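Local coordinates for protein amide synthase (PDB 1L5A) that is a condensation enzyme of nonribosomal peptide synthesis, the amide synthase VibH of the vibriobactin pathway, and probably joins an acyl group to an amine, at residues Gln10-Tyr15 against Ser98-Ala103; Arg53-Phe56 against Leu62-His65; Cys242-Glu247 against Gly292-Gln297. All coordinates share one frame; numbering follows the deposited sequence.

Interaction 1. Residues Gln10-Tyr15 against Ser98-Ala103; sequences QRHLAY and STLIDA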
ATOM      1  N   GLN A  10     -19.331 -14.049 -23.943  1.00 38.10           N
ATOM      2  CA  GLN A  10     -20.438 -14.985 -23.968  1.00 31.60           C
ATOM      3  C   GLN A  10     -21.650 -14.376 -24.672  1.00 32.90           C
ATOM      4  O   GLN A  10     -22.237 -15.013 -25.556  1.00 29.07           O
ATOM      5  CB  GLN A  10     -20.769 -15.430 -22.547  1.00 31.50           C
ATOM      6  CG  GLN A  10     -19.867 -16.552 -22.083  1.00 31.98           C
ATOM      7  CD  GLN A  10     -19.411 -16.388 -20.645  1.00 59.13           C
ATOM      8  OE1 GLN A  10     -18.431 -17.021 -20.230  1.00 67.97           O
ATOM      9  NE2 GLN A  10     -20.114 -15.541 -19.869  1.00 53.03           N
ATOM     10  N   ARG A  11     -22.017 -13.146 -24.314  1.00 29.57           N
ATOM     11  CA  ARG A  11     -23.145 -12.496 -24.983  1.00 35.30           C
ATOM     12  C   ARG A  11     -22.958 -12.606 -26.510  1.00 40.35           C
ATOM     13  O   ARG A  11     -23.913 -12.832 -27.256  1.00 41.54           O
ATOM     14  CB  ARG A  11     -23.240 -11.024 -24.574  1.00 35.45           C
ATOM     15  CG  ARG A  11     -24.036 -10.777 -23.306  1.00 34.87           C
ATOM     16  CD  ARG A  11     -23.632  -9.490 -22.582  1.00 37.68           C
ATOM     17  NE  ARG A  11     -24.055  -8.258 -23.245  1.00 35.16           N
ATOM     18  CZ  ARG A  11     -25.280  -7.748 -23.180  1.00 36.45           C
ATOM     19  NH1 ARG A  11     -26.222  -8.359 -22.484  1.00 38.97           N
ATOM     20  NH2 ARG A  11     -25.560  -6.613 -23.801  1.00 30.41           N
ATOM     21  N   HIS A  12     -21.719 -12.470 -26.965  1.00 32.44           N
ATOM     22  CA  HIS A  12     -21.430 -12.554 -28.383  1.00 36.97           C
ATOM     23  C   HIS A  12     -21.653 -13.953 -28.942  1.00 42.07           C
ATOM     24  O   HIS A  12     -22.081 -14.119 -30.084  1.00 41.34           O
ATOM     25  CB  HIS A  12     -19.987 -12.150 -28.647  1.00 44.35           C
ATOM     26  CG  HIS A  12     -19.582 -12.280 -30.078  1.00 50.40           C
ATOM     27  ND1 HIS A  12     -19.888 -11.327 -31.025  1.00 53.66           N
ATOM     28  CD2 HIS A  12     -18.913 -13.261 -30.728  1.00 53.53           C
ATOM     29  CE1 HIS A  12     -19.419 -11.713 -32.199  1.00 56.38           C
ATOM     30  NE2 HIS A  12     -18.823 -12.883 -32.045  1.00 61.42           N
ATOM     31  N   LEU A  13     -21.335 -14.970 -28.157  1.00 42.94           N
ATOM     32  CA  LEU A  13     -21.532 -16.315 -28.652  1.00 44.71           C
ATOM     33  C   LEU A  13     -23.009 -16.651 -28.634  1.00 45.73           C
ATOM     34  O   LEU A  13     -23.471 -17.501 -29.387  1.00 45.43           O
ATOM     35  CB  LEU A  13     -20.745 -17.321 -27.812  1.00 37.89           C
ATOM     36  CG  LEU A  13     -19.242 -17.371 -28.107  1.00 48.08           C
ATOM     37  CD1 LEU A  13     -18.635 -18.554 -27.358  1.00 39.21           C
ATOM     38  CD2 LEU A  13     -18.982 -17.499 -29.627  1.00 34.67           C
ATOM     39  N   ALA A  14     -23.751 -15.946 -27.792  1.00 45.79           N
ATOM     40  CA  ALA A  14     -25.180 -16.178 -27.646  1.00 47.19           C
ATOM     41  C   ALA A  14     -26.039 -15.418 -28.648  1.00 50.80           C
ATOM     42  O   ALA A  14     -27.196 -15.770 -28.864  1.00 54.59           O
ATOM     43  CB  ALA A  14     -25.609 -15.826 -26.227  1.00 41.15           C
ATOM     44  N   TYR A  15     -25.494 -14.362 -29.238  1.00 50.84           N
ATOM     45  CA  TYR A  15     -26.244 -13.578 -30.217  1.00 53.81           C
ATOM     46  C   TYR A  15     -25.216 -12.973 -31.154  1.00 55.76           C
ATOM     47  O   TYR A  15     -25.019 -11.754 -31.170  1.00 61.24           O
ATOM     48  CB  TYR A  15     -27.042 -12.450 -29.541  1.00 55.33           C
ATOM     49  CG  TYR A  15     -27.814 -12.858 -28.304  1.00 59.58           C
ATOM     50  CD1 TYR A  15     -27.170 -13.001 -27.070  1.00 63.42           C
ATOM     51  CD2 TYR A  15     -29.183 -13.118 -28.364  1.00 61.66           C
ATOM     52  CE1 TYR A  15     -27.868 -13.396 -25.929  1.00 63.17           C
ATOM     53  CE2 TYR A  15     -29.895 -13.515 -27.224  1.00 62.86           C
ATOM     54  CZ  TYR A  15     -29.229 -13.655 -26.012  1.00 66.34           C
ATOM     55  OH  TYR A  15     -29.910 -14.076 -24.892  1.00 68.10           O
ATOM     56  N   SER A  98     -20.291  -7.209 -37.081  1.00 81.91           N
ATOM     57  CA  SER A  98     -19.636  -7.129 -35.788  1.00 83.86           C
ATOM     58  C   SER A  98     -19.187  -8.462 -35.191  1.00 84.26           C
ATOM     59  O   SER A  98     -19.381  -8.704 -33.995  1.00 84.56           O
ATOM     60  CB  SER A  98     -20.538  -6.388 -34.788  1.00 84.02           C
ATOM     61  OG  SER A  98     -21.855  -6.906 -34.772  1.00 82.57           O
ATOM     62  N   THR A  99     -18.590  -9.321 -36.019  1.00 79.16           N
ATOM     63  CA  THR A  99     -18.093 -10.607 -35.538  1.00 73.93           C
ATOM     64  C   THR A  99     -16.930 -10.300 -34.601  1.00 69.50           C
ATOM     65  O   THR A  99     -16.434  -9.179 -34.576  1.00 69.96           O
ATOM     66  CB  THR A  99     -17.580 -11.487 -36.686  1.00 76.76           C
ATOM     67  OG1 THR A  99     -18.648 -11.735 -37.611  1.00 80.16           O
ATOM     68  CG2 THR A  99     -17.042 -12.816 -36.141  1.00 76.17           C
ATOM     69  N   LEU A 100     -16.499 -11.281 -33.822  1.00 62.76           N
ATOM     70  CA  LEU A 100     -15.403 -11.056 -32.901  1.00 54.04           C
ATOM     71  C   LEU A 100     -14.246 -11.977 -33.184  1.00 54.08           C
ATOM     72  O   LEU A 100     -13.104 -11.650 -32.869  1.00 65.64           O
ATOM     73  CB  LEU A 100     -15.856 -11.268 -31.453  1.00 48.29           C
ATOM     74  CG  LEU A 100     -16.456 -10.099 -30.676  1.00 43.27           C
ATOM     75  CD1 LEU A 100     -16.643 -10.510 -29.229  1.00 37.61           C
ATOM     76  CD2 LEU A 100     -15.541  -8.901 -30.750  1.00 35.55           C
ATOM     77  N   ILE A 101     -14.533 -13.137 -33.764  1.00 50.97           N
ATOM     78  CA  ILE A 101     -13.475 -14.095 -34.051  1.00 45.94           C
ATOM     79  C   ILE A 101     -12.521 -13.573 -35.124  1.00 42.59           C
ATOM     80  O   ILE A 101     -12.944 -13.077 -36.163  1.00 36.99           O
ATOM     81  CB  ILE A 101     -14.034 -15.475 -34.526  1.00 46.42           C
ATOM     82  CG1 ILE A 101     -15.110 -15.981 -33.567  1.00 45.61           C
ATOM     83  CG2 ILE A 101     -12.898 -16.518 -34.573  1.00 38.82           C
ATOM     84  CD1 ILE A 101     -14.583 -16.402 -32.221  1.00 56.44           C
ATOM     85  N   ASP A 102     -11.232 -13.678 -34.838  1.00 40.83           N
ATOM     86  CA  ASP A 102     -10.187 -13.269 -35.758  1.00 45.75           C
ATOM     87  C   ASP A 102     -10.427 -11.971 -36.542  1.00 44.62           C
ATOM     88  O   ASP A 102      -9.927 -11.825 -37.654  1.00 47.12           O
ATOM     89  CB  ASP A 102      -9.927 -14.425 -36.722  1.00 45.74           C
ATOM     90  CG  ASP A 102      -9.676 -15.738 -35.992  1.00 53.98           C
ATOM     91  OD1 ASP A 102      -8.694 -15.839 -35.214  1.00 45.05           O
ATOM     92  OD2 ASP A 102     -10.476 -16.676 -36.191  1.00 61.20           O
ATOM     93  N   ALA A 103     -11.165 -11.024 -35.971  1.00 39.65           N
ATOM     94  CA  ALA A 103     -11.428  -9.769 -36.666  1.00 40.60           C
ATOM     95  C   ALA A 103     -10.969  -8.514 -35.892  1.00 44.69           C
ATOM     96  O   ALA A 103     -10.711  -8.557 -34.689  1.00 43.92           O
ATOM     97  CB  ALA A 103     -12.909  -9.670 -36.988  1.00 45.17           C
TER
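His12 reaches the Ser98-Ala103 loop because its first torsion (chi1 177°) sets CG anti to the backbone N and carries the imidazole out from helix 6-14 to the loop, while Leu100 turns its own side chain back along the ring. The leucine runs from the tip of the ring back toward its root, antiparallel to the histidine side chain. Leu100 CB lies over one face of the imidazole, 3.6 Å from the ring centroid and displaced toward the rim on the NE2 side, in a CH-pi contact. Further along the ring, Leu100 CD1 comes within 3.5 Å of His12 CG, near the root of the imidazole. The backbone of the loop meets the far end of the ring: Ser98 O stands at the edge, near the ring plane, 3.5 Å from His12 CE1. One buried ring is thus met both by an aliphatic side chain and by the peptide chain leading up to it. From Leu100 the loop continues into a type II turn that ends at Ala103. Leu100 also packs on Trp9 of helix 6-14 and on Ile105. The contact fastens the N-terminal helix to the connection between helix 82-94 and strand 107-114, which enters the five-stranded mixed sheet.

Interaction 2. Residues Arg53-Phe56 against Leu62-His65; sequences RARF and LYWH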
ATOM      1  N   ARG A  53      -5.432  -3.826 -30.534  1.00 18.94           N
ATOM      2  CA  ARG A  53      -4.844  -4.809 -31.448  1.00 21.66           C
ATOM      3  C   ARG A  53      -5.266  -6.217 -31.041  1.00 26.68           C
ATOM      4  O   ARG A  53      -4.822  -7.213 -31.615  1.00 27.34           O
ATOM      5  CB  ARG A  53      -3.306  -4.728 -31.450  1.00 21.51           C
ATOM      6  CG  ARG A  53      -2.728  -3.459 -32.096  1.00 19.65           C
ATOM      7  CD  ARG A  53      -1.188  -3.489 -32.177  1.00 20.28           C
ATOM      8  NE  ARG A  53      -0.537  -3.435 -30.861  1.00 12.12           N
ATOM      9  CZ  ARG A  53       0.021  -4.475 -30.253  1.00 22.01           C
ATOM     10  NH1 ARG A  53       0.018  -5.680 -30.836  1.00 13.13           N
ATOM     11  NH2 ARG A  53       0.589  -4.310 -29.061  1.00 22.31           N
ATOM     12  N   ALA A  54      -6.123  -6.292 -30.038  1.00 22.94           N
ATOM     13  CA  ALA A  54      -6.614  -7.563 -29.557  1.00 29.07           C
ATOM     14  C   ALA A  54      -7.489  -8.259 -30.592  1.00 33.01           C
ATOM     15  O   ALA A  54      -8.181  -7.612 -31.375  1.00 36.36           O
ATOM     16  CB  ALA A  54      -7.417  -7.352 -28.288  1.00 27.86           C
ATOM     17  N   ARG A  55      -7.439  -9.586 -30.576  1.00 35.55           N
ATOM     18  CA  ARG A  55      -8.237 -10.433 -31.452  1.00 42.16           C
ATOM     19  C   ARG A  55      -8.552 -11.719 -30.692  1.00 45.26           C
ATOM     20  O   ARG A  55      -7.786 -12.136 -29.810  1.00 38.31           O
ATOM     21  CB  ARG A  55      -7.484 -10.738 -32.756  1.00 41.59           C
ATOM     22  CG  ARG A  55      -7.317  -9.501 -33.602  1.00 35.65           C
ATOM     23  CD  ARG A  55      -7.104  -9.808 -35.042  1.00 38.40           C
ATOM     24  NE  ARG A  55      -7.095  -8.588 -35.845  1.00 35.52           N
ATOM     25  CZ  ARG A  55      -6.930  -8.580 -37.163  1.00 41.65           C
ATOM     26  NH1 ARG A  55      -6.766  -9.734 -37.819  1.00 30.55           N
ATOM     27  NH2 ARG A  55      -6.902  -7.423 -37.822  1.00 37.48           N
ATOM     28  N   PHE A  56      -9.686 -12.339 -31.014  1.00 46.21           N
ATOM     29  CA  PHE A  56     -10.064 -13.560 -30.316  1.00 44.69           C
ATOM     30  C   PHE A  56     -10.189 -14.775 -31.217  1.00 47.68           C
ATOM     31  O   PHE A  56     -10.667 -14.677 -32.349  1.00 48.95           O
ATOM     32  CB  PHE A  56     -11.382 -13.344 -29.576  1.00 48.18           C
ATOM     33  CG  PHE A  56     -11.329 -12.246 -28.561  1.00 42.10           C
ATOM     34  CD1 PHE A  56     -11.571 -10.935 -28.928  1.00 41.70           C
ATOM     35  CD2 PHE A  56     -10.992 -12.520 -27.242  1.00 43.78           C
ATOM     36  CE1 PHE A  56     -11.475  -9.913 -28.000  1.00 45.11           C
ATOM     37  CE2 PHE A  56     -10.898 -11.503 -26.305  1.00 38.33           C
ATOM     38  CZ  PHE A  56     -11.137 -10.201 -26.682  1.00 39.49           C
ATOM     39  N   LEU A  62      -7.416 -14.905 -26.461  1.00 44.30           N
ATOM     40  CA  LEU A  62      -7.029 -13.576 -26.872  1.00 38.40           C
ATOM     41  C   LEU A  62      -5.581 -13.647 -27.331  1.00 40.54           C
ATOM     42  O   LEU A  62      -4.728 -14.235 -26.664  1.00 41.88           O
ATOM     43  CB  LEU A  62      -7.186 -12.613 -25.703  1.00 35.40           C
ATOM     44  CG  LEU A  62      -6.889 -11.126 -25.911  1.00 43.07           C
ATOM     45  CD1 LEU A  62      -7.493 -10.315 -24.772  1.00 38.40           C
ATOM     46  CD2 LEU A  62      -5.398 -10.904 -25.978  1.00 40.45           C
ATOM     47  N   TYR A  63      -5.321 -13.081 -28.501  1.00 39.47           N
ATOM     48  CA  TYR A  63      -3.975 -13.055 -29.068  1.00 34.39           C
ATOM     49  C   TYR A  63      -3.794 -11.663 -29.716  1.00 40.47           C
ATOM     50  O   TYR A  63      -4.789 -10.934 -29.931  1.00 34.60           O
ATOM     51  CB  TYR A  63      -3.813 -14.208 -30.075  1.00 31.61           C
ATOM     52  CG  TYR A  63      -4.610 -14.060 -31.340  1.00 32.41           C
ATOM     53  CD1 TYR A  63      -4.064 -13.436 -32.455  1.00 34.02           C
ATOM     54  CD2 TYR A  63      -5.920 -14.532 -31.423  1.00 37.81           C
ATOM     55  CE1 TYR A  63      -4.806 -13.285 -33.641  1.00 42.81           C
ATOM     56  CE2 TYR A  63      -6.673 -14.384 -32.596  1.00 44.53           C
ATOM     57  CZ  TYR A  63      -6.107 -13.757 -33.704  1.00 46.70           C
ATOM     58  OH  TYR A  63      -6.832 -13.593 -34.865  1.00 43.32           O
ATOM     59  N   TRP A  64      -2.549 -11.296 -30.033  1.00 35.84           N
ATOM     60  CA  TRP A  64      -2.270  -9.963 -30.570  1.00 35.53           C
ATOM     61  C   TRP A  64      -1.870  -9.744 -32.033  1.00 36.98           C
ATOM     62  O   TRP A  64      -0.884 -10.295 -32.529  1.00 40.91           O
ATOM     63  CB  TRP A  64      -1.208  -9.298 -29.693  1.00 27.70           C
ATOM     64  CG  TRP A  64      -1.449  -9.530 -28.253  1.00 36.42           C
ATOM     65  CD1 TRP A  64      -1.053 -10.615 -27.525  1.00 35.57           C
ATOM     66  CD2 TRP A  64      -2.221  -8.709 -27.366  1.00 24.15           C
ATOM     67  NE1 TRP A  64      -1.537 -10.521 -26.241  1.00 39.52           N
ATOM     68  CE2 TRP A  64      -2.255  -9.362 -26.116  1.00 35.05           C
ATOM     69  CE3 TRP A  64      -2.889  -7.490 -27.508  1.00 23.90           C
ATOM     70  CZ2 TRP A  64      -2.935  -8.834 -25.007  1.00 34.23           C
ATOM     71  CZ3 TRP A  64      -3.569  -6.962 -26.406  1.00 33.89           C
ATOM     72  CH2 TRP A  64      -3.583  -7.640 -25.170  1.00 29.77           C
ATOM     73  N   HIS A  65      -2.630  -8.891 -32.705  1.00 34.31           N
ATOM     74  CA  HIS A  65      -2.336  -8.519 -34.081  1.00 31.19           C
ATOM     75  C   HIS A  65      -1.073  -7.636 -33.989  1.00 30.54           C
ATOM     76  O   HIS A  65      -0.953  -6.782 -33.108  1.00 35.81           O
ATOM     77  CB  HIS A  65      -3.498  -7.727 -34.658  1.00 15.78           C
ATOM     78  CG  HIS A  65      -3.498  -7.666 -36.148  1.00 31.46           C
ATOM     79  ND1 HIS A  65      -3.404  -6.478 -36.845  1.00 32.10           N
ATOM     80  CD2 HIS A  65      -3.607  -8.645 -37.079  1.00 23.99           C
ATOM     81  CE1 HIS A  65      -3.457  -6.726 -38.141  1.00 34.57           C
ATOM     82  NE2 HIS A  65      -3.580  -8.031 -38.310  1.00 35.45           N
TER
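The carbonyl oxygen of His65 accepts a hydrogen bond from Arg53 NH1, 2.7 Å long, with the oxygen almost in the guanidinium plane. Arg53 bends at chi3 (-67°) to bring its head round to this carbonyl, and its NH2 forms a salt bridge with Asp50. The backbones are tied as well, His65 N donating to Arg53 O over 3.0 Å. Two residues further along the hairpin, beyond the non-hydrogen-bonded pair of Ala54 and Trp64, Arg55 and Tyr63 form an antiparallel hydrogen-bonded pair. Of its two bonds, that from Tyr63 N to Arg55 O is the straighter, 2.9 Å at 167°.

On the face carrying Arg55 and Tyr63, Arg55 CB sits 3.8 Å from the centroid of the phenol ring, over its face. Beyond it the extended arginine lays its guanidinium flat on the imidazole of His65, centres 3.6 Å and planes 12° apart. The phenol OH of Tyr63 is hydrogen-bonded to Asp102. On the other face Phe56 CE2 packs against Leu62 CD1 at 3.9 Å, beside Ala54. The hairpin therefore has an apolar face of Ala54, Phe56, Leu62 and Trp64, while from the other Arg55 reaches past the strand end to His65; such a stack would be expected to disfavour a protonated His65.

Interaction 3. Residues Cys242-Glu247 against Gly292-Gln297; sequences CALYLE and GNYLKQ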
ATOM      1  N   CYS A 242     -29.339  10.919  -5.180  1.00 43.27           N
ATOM      2  CA  CYS A 242     -30.158  10.018  -5.965  1.00 41.30           C
ATOM      3  C   CYS A 242     -30.703   8.907  -5.078  1.00 41.56           C
ATOM      4  O   CYS A 242     -31.859   8.512  -5.214  1.00 40.72           O
ATOM      5  CB  CYS A 242     -29.350   9.417  -7.113  1.00 40.47           C
ATOM      6  SG  CYS A 242     -30.252   8.145  -8.024  1.00 40.49           S
ATOM      7  N   ALA A 243     -29.885   8.398  -4.165  1.00 40.13           N
ATOM      8  CA  ALA A 243     -30.360   7.333  -3.282  1.00 43.75           C
ATOM      9  C   ALA A 243     -31.425   7.865  -2.317  1.00 43.88           C
ATOM     10  O   ALA A 243     -32.374   7.157  -1.978  1.00 42.35           O
ATOM     11  CB  ALA A 243     -29.208   6.738  -2.505  1.00 31.31           C
ATOM     12  N   LEU A 244     -31.255   9.103  -1.865  1.00 45.40           N
ATOM     13  CA  LEU A 244     -32.224   9.715  -0.958  1.00 49.46           C
ATOM     14  C   LEU A 244     -33.562   9.750  -1.693  1.00 55.10           C
ATOM     15  O   LEU A 244     -34.601   9.350  -1.161  1.00 57.53           O
ATOM     16  CB  LEU A 244     -31.803  11.149  -0.604  1.00 38.68           C
ATOM     17  CG  LEU A 244     -32.725  11.919   0.351  1.00 42.26           C
ATOM     18  CD1 LEU A 244     -32.931  11.113   1.638  1.00 27.74           C
ATOM     19  CD2 LEU A 244     -32.121  13.285   0.668  1.00 33.10           C
ATOM     20  N   TYR A 245     -33.510  10.234  -2.931  1.00 57.16           N
ATOM     21  CA  TYR A 245     -34.671  10.350  -3.806  1.00 52.61           C
ATOM     22  C   TYR A 245     -35.414   9.031  -3.975  1.00 47.25           C
ATOM     23  O   TYR A 245     -36.639   8.991  -3.940  1.00 50.88           O
ATOM     24  CB  TYR A 245     -34.220  10.871  -5.169  1.00 53.34           C
ATOM     25  CG  TYR A 245     -35.195  10.592  -6.274  1.00 60.64           C
ATOM     26  CD1 TYR A 245     -36.401  11.285  -6.364  1.00 60.76           C
ATOM     27  CD2 TYR A 245     -34.924   9.609  -7.223  1.00 61.41           C
ATOM     28  CE1 TYR A 245     -37.319  10.997  -7.379  1.00 61.79           C
ATOM     29  CE2 TYR A 245     -35.831   9.314  -8.237  1.00 64.09           C
ATOM     30  CZ  TYR A 245     -37.025  10.010  -8.310  1.00 59.44           C
ATOM     31  OH  TYR A 245     -37.917   9.703  -9.305  1.00 51.20           O
ATOM     32  N   LEU A 246     -34.664   7.956  -4.159  1.00 46.12           N
ATOM     33  CA  LEU A 246     -35.244   6.638  -4.338  1.00 47.55           C
ATOM     34  C   LEU A 246     -35.887   6.142  -3.061  1.00 48.68           C
ATOM     35  O   LEU A 246     -36.552   5.108  -3.056  1.00 54.39           O
ATOM     36  CB  LEU A 246     -34.174   5.641  -4.802  1.00 48.84           C
ATOM     37  CG  LEU A 246     -33.498   5.901  -6.161  1.00 47.89           C
ATOM     38  CD1 LEU A 246     -32.359   4.902  -6.364  1.00 45.03           C
ATOM     39  CD2 LEU A 246     -34.518   5.793  -7.297  1.00 40.28           C
ATOM     40  N   GLU A 247     -35.698   6.874  -1.972  1.00 50.11           N
ATOM     41  CA  GLU A 247     -36.286   6.457  -0.701  1.00 55.39           C
ATOM     42  C   GLU A 247     -37.804   6.551  -0.806  1.00 53.30           C
ATOM     43  O   GLU A 247     -38.525   5.692  -0.315  1.00 48.70           O
ATOM     44  CB  GLU A 247     -35.786   7.338   0.450  1.00 54.59           C
ATOM     45  CG  GLU A 247     -36.063   6.751   1.822  1.00 60.77           C
ATOM     46  CD  GLU A 247     -35.200   5.537   2.129  1.00 64.26           C
ATOM     47  OE1 GLU A 247     -35.003   4.692   1.228  1.00 72.27           O
ATOM     48  OE2 GLU A 247     -34.731   5.421   3.281  1.00 65.94           O
ATOM     49  N   GLY A 292     -27.627  16.311   6.200  1.00 52.71           N
ATOM     50  CA  GLY A 292     -26.192  16.418   6.367  1.00 50.07           C
ATOM     51  C   GLY A 292     -25.580  15.084   6.725  1.00 47.09           C
ATOM     52  O   GLY A 292     -24.579  14.680   6.142  1.00 50.77           O
ATOM     53  N   ASN A 293     -26.175  14.388   7.685  1.00 43.64           N
ATOM     54  CA  ASN A 293     -25.638  13.097   8.065  1.00 49.25           C
ATOM     55  C   ASN A 293     -25.887  12.064   6.952  1.00 50.26           C
ATOM     56  O   ASN A 293     -25.144  11.087   6.818  1.00 46.66           O
ATOM     57  CB  ASN A 293     -26.260  12.634   9.383  1.00 53.65           C
ATOM     58  N   TYR A 294     -26.925  12.282   6.149  1.00 48.44           N
ATOM     59  CA  TYR A 294     -27.230  11.349   5.074  1.00 47.56           C
ATOM     60  C   TYR A 294     -26.122  11.386   4.020  1.00 45.10           C
ATOM     61  O   TYR A 294     -25.550  10.356   3.659  1.00 40.57           O
ATOM     62  CB  TYR A 294     -28.571  11.688   4.423  1.00 44.01           C
ATOM     63  CG  TYR A 294     -29.112  10.541   3.603  1.00 45.36           C
ATOM     64  CD1 TYR A 294     -29.741   9.465   4.221  1.00 41.36           C
ATOM     65  CD2 TYR A 294     -28.938  10.500   2.210  1.00 46.85           C
ATOM     66  CE1 TYR A 294     -30.187   8.365   3.475  1.00 54.07           C
ATOM     67  CE2 TYR A 294     -29.375   9.404   1.454  1.00 41.21           C
ATOM     68  CZ  TYR A 294     -29.997   8.341   2.094  1.00 52.05           C
ATOM     69  OH  TYR A 294     -30.414   7.243   1.376  1.00 51.60           O
ATOM     70  N   LEU A 295     -25.821  12.580   3.526  1.00 42.80           N
ATOM     71  CA  LEU A 295     -24.771  12.727   2.532  1.00 44.49           C
ATOM     72  C   LEU A 295     -23.424  12.175   3.046  1.00 50.43           C
ATOM     73  O   LEU A 295     -22.808  11.314   2.396  1.00 47.85           O
ATOM     74  CB  LEU A 295     -24.643  14.202   2.134  1.00 35.60           C
ATOM     75  CG  LEU A 295     -25.909  14.815   1.513  1.00 43.61           C
ATOM     76  CD1 LEU A 295     -25.628  16.244   1.002  1.00 38.24           C
ATOM     77  CD2 LEU A 295     -26.380  13.924   0.355  1.00 39.95           C
ATOM     78  N   LYS A 296     -22.977  12.648   4.214  1.00 48.83           N
ATOM     79  CA  LYS A 296     -21.713  12.187   4.784  1.00 44.18           C
ATOM     80  C   LYS A 296     -21.645  10.673   4.889  1.00 41.30           C
ATOM     81  O   LYS A 296     -20.690  10.061   4.422  1.00 44.05           O
ATOM     82  CB  LYS A 296     -21.483  12.807   6.154  1.00 46.68           C
ATOM     83  N   GLN A 297     -22.655  10.063   5.495  1.00 45.68           N
ATOM     84  CA  GLN A 297     -22.673   8.610   5.655  1.00 49.08           C
ATOM     85  C   GLN A 297     -22.846   7.834   4.338  1.00 51.37           C
ATOM     86  O   GLN A 297     -22.439   6.670   4.231  1.00 49.22           O
ATOM     87  CB  GLN A 297     -23.753   8.212   6.666  1.00 49.30           C
ATOM     88  CG  GLN A 297     -23.408   8.639   8.097  1.00 61.38           C
ATOM     89  CD  GLN A 297     -24.582   8.547   9.066  1.00 68.78           C
ATOM     90  OE1 GLN A 297     -25.035   7.449   9.425  1.00 63.56           O
ATOM     91  NE2 GLN A 297     -25.085   9.709   9.491  1.00 69.69           N
TER
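Two helical segments, Cys242-Glu247 of helix 234-249 and Gly292-Gln297 of helix 291-307, come nearest at Leu244 and Tyr294, whose CA atoms are 8.0 Å apart, and the space between the backbones is bridged by side chains. Tyr294 spans most of it. With CG anti to the backbone N (chi1 -163°), the ring extends across to the other helix and brings one edge and the hydroxyl up to the backbone there. Leu244 meets this ring in two ways. Its CB touches CE2 of Tyr294 at 3.6 Å, and its CD1 methyl lies over the ring centre, 4.0 Å from the centroid and only 10° off the normal, a well-centred CH-pi contact. The leucine and the phenol cross at a slant, so that the branch covers the face while the base of the side chain meets the CE2 side. At the end of the ring, Tyr294 OH passes Ala243 CB at 4.1 Å. The polar need of this buried hydroxyl is met beyond the two helices, by a hydrogen bond with Leu284 O. Glu247, one turn on from Ala243, forms a salt bridge with Arg283, next to Leu284 in the chain. On another side of helix 234-249, Tyr245 and Cys242 pack on helix 387-409. The contact is helix-helix packing through a single aromatic side chain, within the layered alpha/beta fold of condensation domains, which belong to the CoA-dependent acyltransferase clan.

In the fold
Interactions 1 and 2 are neighbours, their centres about 13 Å apart, whereas interaction 3 lies on the opposite side of the chain's centre, its centre about 41 Å from that of interaction 1 and about 44 Å from that of interaction 2. Along the sequence the hairpin of interaction 2 falls between the two segments of interaction 1, and interaction 3 follows both. The first two meet directly: Asp102 N probably bonds to Phe56 O at 2.7 Å, so the 98-103 loop is held by helix 6-14 and by the hairpin alike. The separation is consistent with the two-lobed build of condensation domains, with the first two contacts near the five-stranded sheet built mostly from N-terminal strands and the third among later helices.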